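Local coordinates for protein 1-acyl-sn-glycerol-3-phosphate acyltransferase (Thermotoga maritima, PDB 5KYM) that probably transfers an acyl chain to lysophosphatidic acid at the membrane, forming phosphatidic acid, as an HX4D-type acyltransferase of phospholipid synthesis, at residues N77-A82 and F151-E156; P182-S187 and L209-P214. All coordinates share one frame; numbering follows the deposited sequence.

Contact 1 (N77-A82 and F151-E156); sequences NFIVVA and FIVFPE
Phe151 N gives its hydrogen to Phe78 O at 3.0 Å, opening a parallel pairing whose short strand axes, 79-82 and 151-153, diverge by only 19°. Val80 then uses both backbone atoms: its N donates to Phe151 O at 2.8 Å and nearly straight (170° at the hydrogen), while its O accepts Val153 N. Ala82 N finishes the series with a longer bond of 3.3 Å to Val153 O. The polar backbone atoms of the alternate residues Ile79 and Val81 face segment 182-187 instead, bonding to Pro182, Leu184 and Val186, and Asn77 ND2 donates to Leu145 O and Val149 O.

One side of the sheet carries Ile79, Val81 and Val153. With chi1 at -56°, Ile79 CG2 swings anti to its own N and lies 3.9 Å from Val153 CG2, the two side chains crossing at a slant, while Val81 CG1 rests on the Pro155 ring at CG. On the other side Val80 CB meets Ile152 CG1, and both side chains reach Ile93. Phe154 brings ring atom CE1 to 3.9 Å from Ala82 CB, with Ala82 O near the ring plane at its edge.

Beyond the strand, Phe154 stacks with His84, and the buried Glu156 carboxylate takes a backbone N-H on each oxygen, OE1 from His84 and OE2 from Leu166, which fixes its orientation and holds residues 154-156 beside the HX4D histidine.

Contact 2 (P182-S187 and L209-P214); sequences PVLPVS and LKIHEP
Leu209 CD2 touches Val186 CG1, the two side chains crossing, on the side where helix 89-96 also packs against the leucine. Next, Lys210 forms the hydrogen-bonded antiparallel pair with Ser187: Lys210 N donates to Ser187 O at 2.8 Å, almost straight at 171°, and Lys210 O receives Ser187 N at 2.9 Å. The side chain of Lys210 runs on, fully extended, to a salt bridge with Glu240 of helix 223-243.

Ile211 makes the non-hydrogen-bonded pair with Val186. Its side chain crosses that of Leu184, with Ile211 CG2 3.7 Å from Leu184 CD2, while its carbonyl oxygen accepts Asn71 ND2, outside the pairing.

At His212 the backbone N donates to Pro185 O at 3.0 Å. Chi1 of -61° sets the ring beside that N, alongside Pro185 and with its edge directed at Ser187. His212 NE2 consequently donates to Ser187 OG at 2.7 Å, with the oxygen only 9° out of the ring plane. Lys210 O lies over one face of the ring, offset toward the rim, and Pro185 CB approaches His212 CD2 at 3.9 Å.

Glu213 contributes mainly its backbone O, which sits near Pro185 CD. Finally Pro214 places its CA at 3.3 Å from Val183 O, a CH-to-oxygen contact, and its CD packs on Leu184 CD1.

Ser187 OG is thus gripped twice: accepting from NE2, it would itself give its hydrogen to Val234 O in helix 223-243, since a carbonyl can only accept. This pair of bonds would probably favour the tautomer with a hydrogen on NE2, and it joins the antiparallel strand pair to the C-terminal helix.

How the contacts relate
Strands 79-82 and 183-189 are neighbours in one mixed five-stranded sheet, and their pairing joins contact 1 to contact 2, whose centres are 9 Å apart. Val186 N approaches Val81 O at 2.8 Å and Ile79 N approaches Pro182 O at 2.8 Å, both probable hydrogen bonds, while Val80 CG1 packs 3.6 Å from Val186 CG2. The pairing is parallel from 151-153 through 183-189 and turns antiparallel at 207-211. Contact 1 borders the probable active site, Phe154 touching Asp89 of the HX4D pattern; the Ile152 side chain is about 9 Å from bound nonane. Both contacts pack on helix 89-96, and contact 2 also packs on helix 223-243.

Contact 1 (N77-A82 and F151-E156)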
loop_
_atom_site.group_PDB
_atom_site.type_symbol
_atom_site.label_atom_id
_atom_site.label_comp_id
_atom_site.label_asym_id
_atom_site.label_seq_id
_atom_site.Cartn_x
_atom_site.Cartn_y
_atom_site.Cartn_z
ATOM N N ASN A 77 4.889 1.593 15.205
ATOM C CA ASN A 77 4.004 1.579 14.042
ATOM C C ASN A 77 3.806 3.010 13.489
ATOM O O ASN A 77 4.298 3.986 14.060
ATOM C CB ASN A 77 2.672 0.887 14.363
ATOM C CG ASN A 77 1.839 1.663 15.320
ATOM O OD1 ASN A 77 2.391 2.447 16.093
ATOM N ND2 ASN A 77 0.499 1.480 15.264
ATOM N N PHE A 78 3.090 3.128 12.369
ATOM C CA PHE A 78 2.880 4.419 11.717
ATOM C C PHE A 78 1.680 4.327 10.774
ATOM O O PHE A 78 1.089 3.254 10.624
ATOM C CB PHE A 78 4.170 4.919 11.020
ATOM C CG PHE A 78 4.874 3.876 10.231
ATOM C CD1 PHE A 78 4.440 3.548 8.952
ATOM C CD2 PHE A 78 5.965 3.190 10.757
ATOM C CE1 PHE A 78 5.098 2.527 8.213
ATOM C CE2 PHE A 78 6.622 2.215 10.008
ATOM C CZ PHE A 78 6.200 1.878 8.737
ATOM N N ILE A 79 1.271 5.458 10.194
ATOM C CA ILE A 79 0.214 5.464 9.211
ATOM C C ILE A 79 0.791 5.959 7.906
ATOM O O ILE A 79 1.122 7.119 7.806
ATOM C CB ILE A 79 -0.930 6.379 9.593
ATOM C CG1 ILE A 79 -1.483 6.019 10.936
ATOM C CG2 ILE A 79 -2.047 6.256 8.548
ATOM C CD1 ILE A 79 -2.271 7.181 11.533
ATOM N N VAL A 80 0.901 5.069 6.897
ATOM C CA VAL A 80 1.438 5.441 5.568
ATOM C C VAL A 80 0.332 6.208 4.916
ATOM O O VAL A 80 -0.787 5.771 4.897
ATOM C CB VAL A 80 1.892 4.223 4.718
ATOM C CG1 VAL A 80 2.447 4.686 3.380
ATOM C CG2 VAL A 80 2.962 3.447 5.426
ATOM N N VAL A 81 0.643 7.389 4.448
ATOM C CA VAL A 81 -0.303 8.170 3.750
ATOM C C VAL A 81 0.254 8.435 2.367
ATOM O O VAL A 81 1.296 9.062 2.205
ATOM C CB VAL A 81 -0.667 9.419 4.535
ATOM C CG1 VAL A 81 -1.487 10.428 3.694
ATOM C CG2 VAL A 81 -1.449 8.997 5.783
ATOM N N ALA A 82 -0.461 7.918 1.367
ATOM C CA ALA A 82 0.033 7.915 0.003
ATOM C C ALA A 82 -1.032 8.396 -0.945
ATOM O O ALA A 82 -2.218 8.194 -0.674
ATOM C CB ALA A 82 0.513 6.518 -0.374
ATOM N N PHE A 151 -0.719 1.094 9.606
ATOM C CA PHE A 151 -1.748 1.231 8.595
ATOM C C PHE A 151 -1.231 1.889 7.344
ATOM O O PHE A 151 -0.192 2.559 7.372
ATOM C CB PHE A 151 -2.954 2.037 9.117
ATOM C CG PHE A 151 -4.056 1.174 9.567
ATOM C CD1 PHE A 151 -3.927 0.454 10.785
ATOM C CD2 PHE A 151 -5.187 0.977 8.762
ATOM C CE1 PHE A 151 -4.910 -0.433 11.181
ATOM C CE2 PHE A 151 -6.195 0.098 9.189
ATOM C CZ PHE A 151 -6.043 -0.606 10.388
ATOM N N ILE A 152 -1.973 1.686 6.253
ATOM C CA ILE A 152 -1.675 2.265 4.946
ATOM C C ILE A 152 -2.960 2.811 4.477
ATOM O O ILE A 152 -3.929 2.078 4.367
ATOM C CB ILE A 152 -1.174 1.205 3.931
ATOM C CG1 ILE A 152 0.064 0.483 4.484
ATOM C CG2 ILE A 152 -0.862 1.823 2.572
ATOM C CD1 ILE A 152 0.524 -0.703 3.679
ATOM N N VAL A 153 -2.975 4.097 4.203
ATOM C CA VAL A 153 -4.217 4.868 4.083
ATOM C C VAL A 153 -4.132 5.741 2.800
ATOM O O VAL A 153 -3.078 6.308 2.523
ATOM C CB VAL A 153 -4.375 5.652 5.419
ATOM C CG1 VAL A 153 -5.148 6.949 5.285
ATOM C CG2 VAL A 153 -4.990 4.752 6.474
ATOM N N PHE A 154 -5.209 5.778 2.000
ATOM C CA PHE A 154 -5.242 6.539 0.761
ATOM C C PHE A 154 -6.240 7.657 0.902
ATOM O O PHE A 154 -7.358 7.533 0.469
ATOM C CB PHE A 154 -5.592 5.621 -0.420
ATOM C CG PHE A 154 -4.540 4.605 -0.722
ATOM C CD1 PHE A 154 -3.313 4.974 -1.200
ATOM C CD2 PHE A 154 -4.808 3.306 -0.636
ATOM C CE1 PHE A 154 -2.337 4.020 -1.475
ATOM C CE2 PHE A 154 -3.850 2.320 -0.926
ATOM C CZ PHE A 154 -2.607 2.678 -1.338
ATOM N N PRO A 155 -5.868 8.753 1.553
ATOM C CA PRO A 155 -6.830 9.768 1.904
ATOM C C PRO A 155 -7.724 10.300 0.750
ATOM O O PRO A 155 -8.782 10.857 1.041
ATOM C CB PRO A 155 -5.959 10.959 2.402
ATOM C CG PRO A 155 -4.603 10.505 2.524
ATOM C CD PRO A 155 -4.497 9.252 1.698
ATOM N N GLU A 156 -7.285 10.181 -0.521
ATOM C CA GLU A 156 -8.094 10.637 -1.661
ATOM C C GLU A 156 -9.407 9.815 -1.728
ATOM O O GLU A 156 -10.420 10.281 -2.271
ATOM C CB GLU A 156 -7.357 10.609 -3.022
ATOM C CG GLU A 156 -5.809 10.318 -3.091
ATOM C CD GLU A 156 -5.223 10.788 -4.413
ATOM O OE1 GLU A 156 -4.438 10.059 -5.079
ATOM O OE2 GLU A 156 -5.567 11.914 -4.788
#

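Contact 2 (P182-S187 and L209-P214)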
loop_
_atom_site.group_PDB
_atom_site.type_symbol
_atom_site.label_atom_id
_atom_site.label_comp_id
_atom_site.label_asym_id
_atom_site.label_seq_id
_atom_site.Cartn_x
_atom_site.Cartn_y
_atom_site.Cartn_z
ATOM N N PRO A 182 2.508 8.424 14.278
ATOM C CA PRO A 182 3.091 9.218 13.210
ATOM C C PRO A 182 2.658 8.814 11.814
ATOM O O PRO A 182 2.539 7.637 11.509
ATOM C CB PRO A 182 4.603 9.011 13.355
ATOM C CG PRO A 182 4.793 7.965 14.394
ATOM C CD PRO A 182 3.482 7.570 14.961
ATOM N N VAL A 183 2.392 9.837 11.003
ATOM C CA VAL A 183 2.072 9.728 9.580
ATOM C C VAL A 183 3.385 9.667 8.807
ATOM O O VAL A 183 4.329 10.411 9.113
ATOM C CB VAL A 183 1.219 10.947 9.159
ATOM C CG1 VAL A 183 1.050 11.026 7.659
ATOM C CG2 VAL A 183 -0.128 10.844 9.834
ATOM N N LEU A 184 3.462 8.778 7.834
ATOM C CA LEU A 184 4.689 8.642 7.009
ATOM C C LEU A 184 4.217 8.955 5.592
ATOM O O LEU A 184 3.661 8.081 4.936
ATOM C CB LEU A 184 5.326 7.238 7.111
ATOM C CG LEU A 184 6.499 6.949 6.177
ATOM C CD1 LEU A 184 7.632 7.819 6.610
ATOM C CD2 LEU A 184 6.931 5.515 6.024
ATOM N N PRO A 185 4.421 10.200 5.121
ATOM C CA PRO A 185 3.926 10.557 3.809
ATOM C C PRO A 185 4.696 9.880 2.701
ATOM O O PRO A 185 5.895 9.844 2.801
ATOM C CB PRO A 185 4.145 12.061 3.748
ATOM C CG PRO A 185 4.178 12.475 5.145
ATOM C CD PRO A 185 4.955 11.366 5.802
ATOM N N VAL A 186 4.002 9.379 1.670
ATOM C CA VAL A 186 4.646 8.656 0.569
ATOM C C VAL A 186 4.105 9.141 -0.739
ATOM O O VAL A 186 2.948 9.332 -0.816
ATOM C CB VAL A 186 4.387 7.144 0.658
ATOM C CG1 VAL A 186 4.836 6.442 -0.603
ATOM C CG2 VAL A 186 5.137 6.602 1.848
ATOM N N SER A 187 4.931 9.302 -1.759
ATOM C CA SER A 187 4.448 9.712 -3.057
ATOM C C SER A 187 4.787 8.607 -4.041
ATOM O O SER A 187 5.934 8.126 -4.081
ATOM C CB SER A 187 5.149 10.974 -3.493
ATOM O OG SER A 187 5.107 11.988 -2.518
ATOM N N LEU A 209 8.973 5.748 -6.047
ATOM C CA LEU A 209 8.357 5.780 -4.740
ATOM C C LEU A 209 9.218 6.710 -3.944
ATOM O O LEU A 209 10.424 6.516 -3.889
ATOM C CB LEU A 209 8.439 4.370 -4.168
ATOM C CG LEU A 209 7.371 3.955 -3.217
ATOM C CD1 LEU A 209 7.726 2.559 -2.704
ATOM C CD2 LEU A 209 7.382 4.951 -2.101
ATOM N N LYS A 210 8.650 7.747 -3.365
ATOM C CA LYS A 210 9.413 8.642 -2.474
ATOM C C LYS A 210 8.788 8.678 -1.054
ATOM O O LYS A 210 7.671 9.154 -0.853
ATOM C CB LYS A 210 9.517 10.043 -3.071
ATOM C CG LYS A 210 10.231 11.028 -2.167
ATOM C CD LYS A 210 10.832 12.187 -2.915
ATOM C CE LYS A 210 11.292 13.221 -1.920
ATOM N NZ LYS A 210 11.931 14.304 -2.691
ATOM N N ILE A 211 9.580 8.198 -0.101
ATOM C CA ILE A 211 9.236 8.171 1.288
ATOM C C ILE A 211 9.771 9.437 1.971
ATOM O O ILE A 211 10.945 9.717 1.920
ATOM C CB ILE A 211 9.826 6.930 1.941
ATOM C CG1 ILE A 211 9.472 5.669 1.141
ATOM C CG2 ILE A 211 9.188 6.745 3.305
ATOM C CD1 ILE A 211 10.042 4.359 1.689
ATOM N N HIS A 212 8.890 10.194 2.605
ATOM C CA HIS A 212 9.154 11.478 3.205
ATOM C C HIS A 212 9.338 11.362 4.718
ATOM O O HIS A 212 9.125 10.309 5.297
ATOM C CB HIS A 212 7.948 12.355 2.960
ATOM C CG HIS A 212 7.639 12.604 1.515
ATOM N ND1 HIS A 212 8.466 13.319 0.693
ATOM C CD2 HIS A 212 6.574 12.270 0.759
ATOM C CE1 HIS A 212 7.941 13.387 -0.516
ATOM N NE2 HIS A 212 6.786 12.767 -0.499
ATOM N N GLU A 213 9.752 12.449 5.367
ATOM C CA GLU A 213 9.977 12.480 6.834
ATOM C C GLU A 213 8.674 12.343 7.616
ATOM O O GLU A 213 7.710 13.121 7.373
ATOM C CB GLU A 213 10.651 13.772 7.293
ATOM C CG GLU A 213 12.117 13.904 6.984
ATOM C CD GLU A 213 12.428 15.367 6.944
ATOM O OE1 GLU A 213 12.264 16.125 7.960
ATOM O OE2 GLU A 213 12.738 15.762 5.820
ATOM N N PRO A 214 8.667 11.422 8.611
ATOM C CA PRO A 214 7.472 11.214 9.411
ATOM C C PRO A 214 6.928 12.500 10.062
ATOM O O PRO A 214 7.689 13.334 10.509
ATOM C CB PRO A 214 7.932 10.197 10.460
ATOM C CG PRO A 214 9.400 10.065 10.354
ATOM C CD PRO A 214 9.708 10.453 8.964
#